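Local coordinates for protein eukaryotic translation initiation factor 2D (Homo sapiens, PDB 5W2F) that delivers tRNA to the P-site of the eukaryotic ribosome without GTP during translation initiation, this chain being its C-terminal part with SWIB/MDM2 and SUI1 regions, at residues 96-99 with 100-103; 139-142 with 143-147; 178-181 with 182-186; 187-190 with 191-194. One frame throughout, in Å; residues are numbered along the deposited sequence.

Contact 1 (96-99 with 100-103); sequences VTLP and GQEP
The flat carboxamide of Gln101 meets Leu98 through its NE2 end, which approaches CD1 of Leu98 to 3.6 Å and its CB to 3.8 Å, while the two side chains run alongside each other in the same direction. The second flat group is the Leu98 carbonyl. Gln101 N donates to Leu98 O at 3.2 Å, with the donor standing 37° above the carbonyl plane, and this bond closes a type II beta turn whose corners are Pro99 and Gly100. The positive phi of Gly100, 77°, is what the third position of such a turn needs. Nearer the strands, Thr97 and Pro103 lie side by side. Thr97 holds its hydroxyl next to its own backbone N (chi1 -56°), and OG1 thereby rests 3.5 Å from Pro103 CB. A water in the loop accepts from Leu98 N at 2.8 Å, donates to Glu102 O at 2.7 Å and reaches Val96 O weakly, so it ties the two arms together. The whole is the loop of a beta hairpin joining strands 91-96 and 104-107, with backbone bonds between Val96 and Ile104 at its base; Leu98 packs on Leu137 and Leu188, and Pro99 on Gln187.

Contact 2 (139-142 with 143-147); sequences PYSV and AAILQ
Four successive backbone bonds, from Ala143 N to Pro139 O through Leu146 N to Val142 O, wind residues 139-146 into regular alpha helix, those to Ser141 O and Val142 O being the straightest, with Ile145 N to Ser141 O at 2.9 Å and 171° at the hydrogen. Among the side chains, Val142 and Leu146 carry the apolar contact one turn apart. They point the same way, and CG1 of Val142 touches CD1 of Leu146 at 3.7 Å. That branch of Val142 is trans to the backbone N (chi1 172°), which turns it forward along the helix, while Leu146 CG settles 3.3 Å from Val142 O. Ile145 does likewise on the adjoining flank: its CG1 lies 3.4 Å from Ser141 O, and CD1 comes within 3.9 Å of Ser141 OG. At the start of the helix, Asp138 OD1 accepts a bond from Tyr140 N. Pro139, Tyr140 and Ala143 pack on Val156 of strand 154-158, Leu146 rests on Ile170 of strand 166-171, and Val142, Ile145 and Leu146 meet helix 175-185. This two-helix layer on one face of a sheet is consistent with the alpha/beta SUI1 fold, as in eIF1.

Contact 3 (178-181 with 182-186); sequences LGWL and LLEEY
This is a turn-to-turn contact at the C-terminal end of helix 175-185, where the regular alpha spiral widens into a pi-type turn before the chain leaves it. Leu182 N still bonds to Leu178 O in the i+4 pattern, but Trp180 O then accepts from two amides, Glu184 N at 2.9 Å and Glu185 N at 3.0 Å, and Tyr186 N reaches back five residues to Leu181 O. Of the pair on Trp180 O, the Glu185 bond is the straighter, at 161°; the Glu184 donor stands 37° above the carbonyl plane. The indole is flanked by both glutamates. Glu185 sets CG 3.1 Å above the ring plane, displaced toward the rim, and a bend at chi2 turns its carboxylate back along the indole, whereas OE1 of Glu184 comes to the ring edge, 3.7 Å from CD1, its carboxylate nearly perpendicular to the indole. Arg149 adds a cation-pi contact to the same ring. In the SUI1 fold the opposite flank of this helix faces inward: Leu182 packs on Ile113 and Ile115 of strand 113-121. Leu181, with CG trans to its backbone N (chi1 -177°), runs alongside Tyr186 and sets CD1 3.5 Å from CE2 of the tyrosine, and both also lean on Ile145 of helix 139-150.

Contact 4 (187-190 with 191-194); sequences QLPR and KHIQ
Leu188, the first residue of 187-190 to touch the strand beyond, leans on Ile193 with its CB 4.3 Å from the isoleucine CD1. It follows Gln187, whose positive phi (56°) marks the chain's departure from helix 175-185, and its amide is tied back to Leu182 in that helix. Pro189 comes next and does more. Its carbonyl oxygen takes the amide of His192 at 3.0 Å, with the donor well above the carbonyl plane, and CG1 of Ile193 lies 3.7 Å from the same oxygen. The pyrrolidine ring presents CB and CG to the imidazole, both 4.0 Å from CD2 of His192. Lys191, whose CG sits between backbone N and carbonyl carbon (chi1 72°), places that carbon 3.9 Å above the centre of the imidazole, so an aliphatic group covers one ring face. Arg190 closes the walk: its carbonyl accepts from Ile193 N at 3.1 Å, again with the donor out of the carbonyl plane, repeating the i+3 step of the previous bond. The bend at chi2 (58°) swings the guanidinium over toward the backbone of Ile193, and NH1 comes to 3.3 Å from Ile193 O at an angle too poor for a hydrogen bond. Beyond the turn, Gln194 pairs through its backbone with Ile113 and Ile115, and Ile193 packs on Leu182, Leu183 and Ile115. Two consecutive i+3 bonds are the signature of a short 3-10 turn, which here links helix 175-185 to strand 193-194, the edge strand running parallel to strand 113-121 in the sheet of the SUI1 region.

How the contacts relate
The four contacts show how local geometry follows place in the fold. Contacts 2 and 3 belong to the two helices of one layer, and their inner flanks share an apolar core in which Val142 meets Leu181 and Leu146 meets Leu178. Contact 4 carries the chain straight on from contact 3 and lies between core and surface, with Leu188 and Ile193 buried but Arg190 and Lys191 exposed. Contact 1 is mostly surface, a water-bridged hairpin loop, yet its Leu98 is buried and its Pro99 reaches the end of contact 3. Backbone chemistry shifts accordingly, from regular alpha in contact 2 to pi-type in contact 3, 3-10 in contact 4 and a beta turn in contact 1.

Contact 1 (96-99 with 100-103)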
loop_
_atom_site.group_PDB
_atom_site.type_symbol
_atom_site.label_atom_id
_atom_site.label_comp_id
_atom_site.label_asym_id
_atom_site.label_seq_id
_atom_site.Cartn_x
_atom_site.Cartn_y
_atom_site.Cartn_z
ATOM N N VAL A 96 7.827 2.605 2.207
ATOM C CA VAL A 96 7.897 3.870 2.950
ATOM C C VAL A 96 9.344 4.113 3.354
ATOM O O VAL A 96 9.996 3.206 3.900
ATOM C CB VAL A 96 7.055 3.810 4.230
ATOM C CG1 VAL A 96 7.101 5.143 4.957
ATOM C CG2 VAL A 96 5.653 3.377 3.928
ATOM N N THR A 97 9.850 5.317 3.091
ATOM C CA THR A 97 11.207 5.663 3.539
ATOM C C THR A 97 11.125 6.795 4.540
ATOM O O THR A 97 10.839 7.925 4.182
ATOM C CB THR A 97 12.135 6.021 2.359
ATOM O OG1 THR A 97 12.139 4.934 1.430
ATOM C CG2 THR A 97 13.569 6.268 2.832
ATOM N N LEU A 98 11.372 6.460 5.794
ATOM C CA LEU A 98 11.418 7.438 6.854
ATOM C C LEU A 98 12.800 8.083 6.838
ATOM O O LEU A 98 13.790 7.432 6.489
ATOM C CB LEU A 98 11.110 6.794 8.205
ATOM C CG LEU A 98 9.738 6.115 8.332
ATOM C CD1 LEU A 98 9.639 5.413 9.655
ATOM C CD2 LEU A 98 8.600 7.107 8.148
ATOM N N PRO A 99 12.884 9.363 7.229
ATOM C CA PRO A 99 14.200 10.013 7.251
ATOM C C PRO A 99 15.217 9.285 8.109
ATOM O O PRO A 99 14.938 8.884 9.249
ATOM C CB PRO A 99 13.900 11.387 7.851
ATOM C CG PRO A 99 12.470 11.609 7.511
ATOM C CD PRO A 99 11.833 10.273 7.682
ATOM N N GLY A 100 16.385 9.073 7.532
ATOM C CA GLY A 100 17.477 8.470 8.254
ATOM C C GLY A 100 17.412 6.972 8.463
ATOM O O GLY A 100 18.188 6.434 9.226
ATOM N N GLN A 101 16.501 6.292 7.787
ATOM C CA GLN A 101 16.313 4.870 7.971
ATOM C C GLN A 101 16.164 4.155 6.653
ATOM O O GLN A 101 15.782 4.739 5.640
ATOM C CB GLN A 101 15.051 4.642 8.778
ATOM C CG GLN A 101 15.066 5.332 10.113
ATOM C CD GLN A 101 14.057 4.714 11.046
ATOM O OE1 GLN A 101 14.289 3.642 11.604
ATOM N NE2 GLN A 101 12.913 5.356 11.181
ATOM N N GLU A 102 16.451 2.862 6.671
ATOM C CA GLU A 102 16.276 2.054 5.495
ATOM C C GLU A 102 14.793 1.983 5.100
ATOM O O GLU A 102 13.920 1.998 5.968
ATOM C CB GLU A 102 16.814 0.643 5.717
ATOM C CG GLU A 102 18.337 0.652 5.845
ATOM C CD GLU A 102 19.016 -0.699 5.781
ATOM O OE1 GLU A 102 18.768 -1.530 6.647
ATOM O OE2 GLU A 102 19.840 -0.891 4.864
ATOM N N PRO A 103 14.508 1.843 3.798
ATOM C CA PRO A 103 13.105 1.741 3.381
ATOM C C PRO A 103 12.413 0.523 3.977
ATOM O O PRO A 103 13.060 -0.532 4.188
ATOM C CB PRO A 103 13.186 1.667 1.856
ATOM C CG PRO A 103 14.506 2.253 1.525
ATOM C CD PRO A 103 15.416 1.891 2.643
HETATM O O HOH W 1 12.077 3.867 6.532
#

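Contact 2 (139-142 with 143-147)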
loop_
_atom_site.group_PDB
_atom_site.type_symbol
_atom_site.label_atom_id
_atom_site.label_comp_id
_atom_site.label_asym_id
_atom_site.label_seq_id
_atom_site.Cartn_x
_atom_site.Cartn_y
_atom_site.Cartn_z
ATOM N N PRO A 139 3.614 2.934 17.550
ATOM C CA PRO A 139 2.722 3.736 18.384
ATOM C C PRO A 139 3.285 4.079 19.774
ATOM O O PRO A 139 3.035 5.181 20.270
ATOM C CB PRO A 139 1.457 2.883 18.464
ATOM C CG PRO A 139 1.458 2.113 17.194
ATOM C CD PRO A 139 2.902 1.775 16.980
ATOM N N TYR A 140 4.049 3.167 20.392
ATOM C CA TYR A 140 4.608 3.471 21.717
ATOM C C TYR A 140 5.643 4.605 21.640
ATOM O O TYR A 140 5.730 5.456 22.536
ATOM C CB TYR A 140 5.139 2.195 22.410
ATOM C CG TYR A 140 3.994 1.330 22.941
ATOM C CD1 TYR A 140 3.417 1.619 24.145
ATOM C CD2 TYR A 140 3.461 0.258 22.208
ATOM C CE1 TYR A 140 2.351 0.886 24.635
ATOM C CE2 TYR A 140 2.381 -0.493 22.705
ATOM C CZ TYR A 140 1.838 -0.168 23.925
ATOM O OH TYR A 140 0.763 -0.866 24.477
ATOM N N SER A 141 6.444 4.602 20.582
ATOM C CA SER A 141 7.403 5.678 20.353
ATOM C C SER A 141 6.717 7.010 20.064
ATOM O O SER A 141 7.029 8.051 20.655
ATOM C CB SER A 141 8.315 5.333 19.199
ATOM O OG SER A 141 9.177 6.401 18.932
ATOM N N VAL A 142 5.748 6.967 19.168
ATOM C CA VAL A 142 4.967 8.166 18.862
ATOM C C VAL A 142 4.271 8.711 20.119
ATOM O O VAL A 142 4.292 9.925 20.369
ATOM C CB VAL A 142 3.960 7.895 17.737
ATOM C CG1 VAL A 142 3.020 9.072 17.562
ATOM C CG2 VAL A 142 4.686 7.590 16.429
ATOM N N ALA A 143 3.711 7.814 20.927
ATOM C CA ALA A 143 3.071 8.226 22.177
ATOM C C ALA A 143 4.021 8.929 23.132
ATOM O O ALA A 143 3.651 9.937 23.738
ATOM C CB ALA A 143 2.381 7.059 22.852
ATOM N N ALA A 144 5.252 8.441 23.210
ATOM C CA ALA A 144 6.266 9.050 24.078
ATOM C C ALA A 144 6.706 10.424 23.564
ATOM O O ALA A 144 6.792 11.392 24.323
ATOM C CB ALA A 144 7.463 8.124 24.280
ATOM N N ILE A 145 6.947 10.518 22.269
ATOM C CA ILE A 145 7.312 11.783 21.650
ATOM C C ILE A 145 6.205 12.832 21.863
ATOM O O ILE A 145 6.479 13.977 22.245
ATOM C CB ILE A 145 7.581 11.600 20.140
ATOM C CG1 ILE A 145 8.858 10.782 19.903
ATOM C CG2 ILE A 145 7.664 12.952 19.444
ATOM C CD1 ILE A 145 8.966 10.237 18.495
ATOM N N LEU A 146 4.963 12.434 21.605
ATOM C CA LEU A 146 3.850 13.357 21.744
ATOM C C LEU A 146 3.551 13.735 23.194
ATOM O O LEU A 146 3.133 14.861 23.453
ATOM C CB LEU A 146 2.585 12.808 21.085
ATOM C CG LEU A 146 2.664 12.720 19.562
ATOM C CD1 LEU A 146 1.411 12.039 19.042
ATOM C CD2 LEU A 146 2.770 14.110 18.953
ATOM N N GLN A 147 3.766 12.824 24.143
ATOM C CA GLN A 147 3.545 13.175 25.549
ATOM C C GLN A 147 4.438 14.370 25.946
ATOM O O GLN A 147 3.978 15.298 26.631
ATOM C CB GLN A 147 3.754 11.956 26.456
ATOM C CG GLN A 147 3.353 12.155 27.925
ATOM C CD GLN A 147 3.105 10.832 28.663
ATOM O OE1 GLN A 147 2.076 10.158 28.490
ATOM N NE2 GLN A 147 4.037 10.469 29.491
#

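Contact 3 (178-181 with 182-186)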
loop_
_atom_site.group_PDB
_atom_site.type_symbol
_atom_site.label_atom_id
_atom_site.label_comp_id
_atom_site.label_asym_id
_atom_site.label_seq_id
_atom_site.Cartn_x
_atom_site.Cartn_y
_atom_site.Cartn_z
ATOM N N LEU A 178 0.558 16.610 15.559
ATOM C CA LEU A 178 0.683 15.506 14.602
ATOM C C LEU A 178 1.108 16.006 13.229
ATOM O O LEU A 178 1.826 15.309 12.519
ATOM C CB LEU A 178 -0.608 14.696 14.461
ATOM C CG LEU A 178 -0.840 13.599 15.479
ATOM C CD1 LEU A 178 0.234 12.522 15.357
ATOM C CD2 LEU A 178 -0.925 14.138 16.897
ATOM N N GLY A 179 0.636 17.182 12.828
ATOM C CA GLY A 179 1.125 17.772 11.590
ATOM C C GLY A 179 2.630 17.936 11.611
ATOM O O GLY A 179 3.325 17.522 10.675
ATOM N N TRP A 180 3.155 18.487 12.704
ATOM C CA TRP A 180 4.601 18.599 12.846
ATOM C C TRP A 180 5.278 17.229 12.747
ATOM O O TRP A 180 6.216 17.028 11.975
ATOM C CB TRP A 180 4.948 19.279 14.171
ATOM C CG TRP A 180 6.359 19.052 14.586
ATOM C CD1 TRP A 180 7.466 19.650 14.068
ATOM C CD2 TRP A 180 6.833 18.084 15.543
ATOM N NE1 TRP A 180 8.598 19.146 14.661
ATOM C CE2 TRP A 180 8.238 18.191 15.576
ATOM C CE3 TRP A 180 6.204 17.173 16.395
ATOM C CZ2 TRP A 180 9.027 17.407 16.420
ATOM C CZ3 TRP A 180 6.997 16.367 17.220
ATOM C CH2 TRP A 180 8.390 16.501 17.227
ATOM N N LEU A 181 4.816 16.300 13.560
ATOM C CA LEU A 181 5.487 15.018 13.675
ATOM C C LEU A 181 5.482 14.279 12.348
ATOM O O LEU A 181 6.522 13.782 11.894
ATOM C CB LEU A 181 4.834 14.162 14.767
ATOM C CG LEU A 181 5.508 12.803 15.044
ATOM C CD1 LEU A 181 6.958 12.998 15.471
ATOM C CD2 LEU A 181 4.765 11.967 16.078
ATOM N N LEU A 182 4.317 14.193 11.720
ATOM C CA LEU A 182 4.166 13.381 10.529
ATOM C C LEU A 182 4.703 14.053 9.272
ATOM O O LEU A 182 5.341 13.391 8.461
ATOM C CB LEU A 182 2.703 12.984 10.334
ATOM C CG LEU A 182 2.098 12.192 11.475
ATOM C CD1 LEU A 182 0.618 11.915 11.216
ATOM C CD2 LEU A 182 2.832 10.886 11.781
ATOM N N LEU A 183 4.426 15.344 9.091
ATOM C CA LEU A 183 4.844 16.040 7.870
ATOM C C LEU A 183 6.262 16.554 7.944
ATOM O O LEU A 183 6.967 16.535 6.955
ATOM C CB LEU A 183 3.929 17.235 7.573
ATOM C CG LEU A 183 2.444 16.915 7.388
ATOM C CD1 LEU A 183 1.671 18.207 7.172
ATOM C CD2 LEU A 183 2.231 16.004 6.199
ATOM N N GLU A 184 6.672 17.060 9.099
ATOM C CA GLU A 184 7.986 17.689 9.211
ATOM C C GLU A 184 9.026 16.678 9.671
ATOM O O GLU A 184 10.032 16.468 8.990
ATOM C CB GLU A 184 7.931 18.906 10.122
ATOM C CG GLU A 184 7.058 20.035 9.617
ATOM C CD GLU A 184 7.056 21.234 10.576
ATOM O OE1 GLU A 184 8.144 21.642 11.055
ATOM O OE2 GLU A 184 5.959 21.765 10.873
ATOM N N GLU A 185 8.778 16.008 10.788
ATOM C CA GLU A 185 9.770 15.068 11.305
ATOM C C GLU A 185 9.900 13.795 10.483
ATOM O O GLU A 185 11.018 13.390 10.166
ATOM C CB GLU A 185 9.462 14.719 12.741
ATOM C CG GLU A 185 9.654 15.887 13.655
ATOM C CD GLU A 185 11.082 16.429 13.593
ATOM O OE1 GLU A 185 12.029 15.642 13.780
ATOM O OE2 GLU A 185 11.248 17.631 13.304
ATOM N N TYR A 186 8.776 13.194 10.094
ATOM C CA TYR A 186 8.826 11.959 9.307
ATOM C C TYR A 186 8.653 12.163 7.807
ATOM O O TYR A 186 8.766 11.201 7.063
ATOM C CB TYR A 186 7.840 10.918 9.861
ATOM C CG TYR A 186 8.210 10.469 11.249
ATOM C CD1 TYR A 186 9.447 9.869 11.487
ATOM C CD2 TYR A 186 7.344 10.615 12.322
ATOM C CE1 TYR A 186 9.814 9.461 12.769
ATOM C CE2 TYR A 186 7.700 10.197 13.590
ATOM C CZ TYR A 186 8.939 9.640 13.816
ATOM O OH TYR A 186 9.283 9.236 15.092
#

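Contact 4 (187-190 with 191-194)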
loop_
_atom_site.group_PDB
_atom_site.type_symbol
_atom_site.label_atom_id
_atom_site.label_comp_id
_atom_site.label_asym_id
_atom_site.label_seq_id
_atom_site.Cartn_x
_atom_site.Cartn_y
_atom_site.Cartn_z
ATOM N N GLN A 187 8.382 13.399 7.366
ATOM C CA GLN A 187 8.326 13.745 5.925
ATOM C C GLN A 187 7.341 12.884 5.140
ATOM O O GLN A 187 7.547 12.565 3.965
ATOM C CB GLN A 187 9.728 13.685 5.293
ATOM C CG GLN A 187 10.682 14.740 5.831
ATOM C CD GLN A 187 10.348 16.135 5.341
ATOM O OE1 GLN A 187 10.169 16.356 4.148
ATOM N NE2 GLN A 187 10.259 17.085 6.268
ATOM N N LEU A 188 6.242 12.523 5.791
ATOM C CA LEU A 188 5.236 11.698 5.166
ATOM C C LEU A 188 4.380 12.536 4.196
ATOM O O LEU A 188 4.217 13.742 4.406
ATOM C CB LEU A 188 4.365 11.016 6.215
ATOM C CG LEU A 188 5.058 9.982 7.097
ATOM C CD1 LEU A 188 4.101 9.469 8.142
ATOM C CD2 LEU A 188 5.591 8.813 6.290
ATOM N N PRO A 189 3.816 11.907 3.153
ATOM C CA PRO A 189 3.020 12.690 2.197
ATOM C C PRO A 189 1.685 13.139 2.794
ATOM O O PRO A 189 0.926 12.318 3.319
ATOM C CB PRO A 189 2.771 11.707 1.047
ATOM C CG PRO A 189 3.723 10.614 1.260
ATOM C CD PRO A 189 3.924 10.506 2.732
ATOM N N ARG A 190 1.386 14.423 2.647
ATOM C CA ARG A 190 0.147 14.977 3.134
ATOM C C ARG A 190 -1.089 14.275 2.563
ATOM O O ARG A 190 -2.081 14.137 3.259
ATOM C CB ARG A 190 0.123 16.475 2.826
ATOM C CG ARG A 190 -1.164 17.193 3.150
ATOM C CD ARG A 190 -1.600 17.086 4.611
ATOM N NE ARG A 190 -2.853 17.819 4.804
ATOM C CZ ARG A 190 -4.046 17.419 4.362
ATOM N NH1 ARG A 190 -4.192 16.244 3.733
ATOM N NH2 ARG A 190 -5.117 18.206 4.554
ATOM N N LYS A 191 -1.024 13.815 1.312
ATOM C CA LYS A 191 -2.179 13.169 0.693
ATOM C C LYS A 191 -2.566 11.865 1.390
ATOM O O LYS A 191 -3.646 11.332 1.143
ATOM C CB LYS A 191 -1.943 12.932 -0.800
ATOM C CG LYS A 191 -0.953 11.857 -1.154
ATOM C CD LYS A 191 -0.851 11.687 -2.664
ATOM C CE LYS A 191 0.329 10.831 -3.060
ATOM N NZ LYS A 191 0.519 10.817 -4.539
ATOM N N HIS A 192 -1.670 11.342 2.236
ATOM C CA HIS A 192 -1.932 10.099 2.945
ATOM C C HIS A 192 -2.231 10.289 4.414
ATOM O O HIS A 192 -2.243 9.320 5.176
ATOM C CB HIS A 192 -0.760 9.129 2.750
ATOM C CG HIS A 192 -0.665 8.611 1.354
ATOM N ND1 HIS A 192 -1.745 8.042 0.716
ATOM C CD2 HIS A 192 0.356 8.591 0.467
ATOM C CE1 HIS A 192 -1.388 7.680 -0.504
ATOM N NE2 HIS A 192 -0.119 8.008 -0.680
ATOM N N ILE A 193 -2.538 11.524 4.800
ATOM C CA ILE A 193 -2.928 11.843 6.181
ATOM C C ILE A 193 -4.290 12.514 6.151
ATOM O O ILE A 193 -4.495 13.457 5.379
ATOM C CB ILE A 193 -1.896 12.743 6.849
ATOM C CG1 ILE A 193 -0.504 12.096 6.749
ATOM C CG2 ILE A 193 -2.292 13.050 8.296
ATOM C CD1 ILE A 193 0.610 13.026 7.051
ATOM N N GLN A 194 -5.199 12.008 6.976
ATOM C CA GLN A 194 -6.550 12.576 7.125
ATOM C C GLN A 194 -6.717 13.157 8.499
ATOM O O GLN A 194 -6.316 12.551 9.476
ATOM C CB GLN A 194 -7.628 11.495 6.868
ATOM C CG GLN A 194 -7.628 11.086 5.401
ATOM C CD GLN A 194 -8.731 10.108 5.027
ATOM O OE1 GLN A 194 -9.263 10.194 3.921
ATOM N NE2 GLN A 194 -9.081 9.182 5.930
#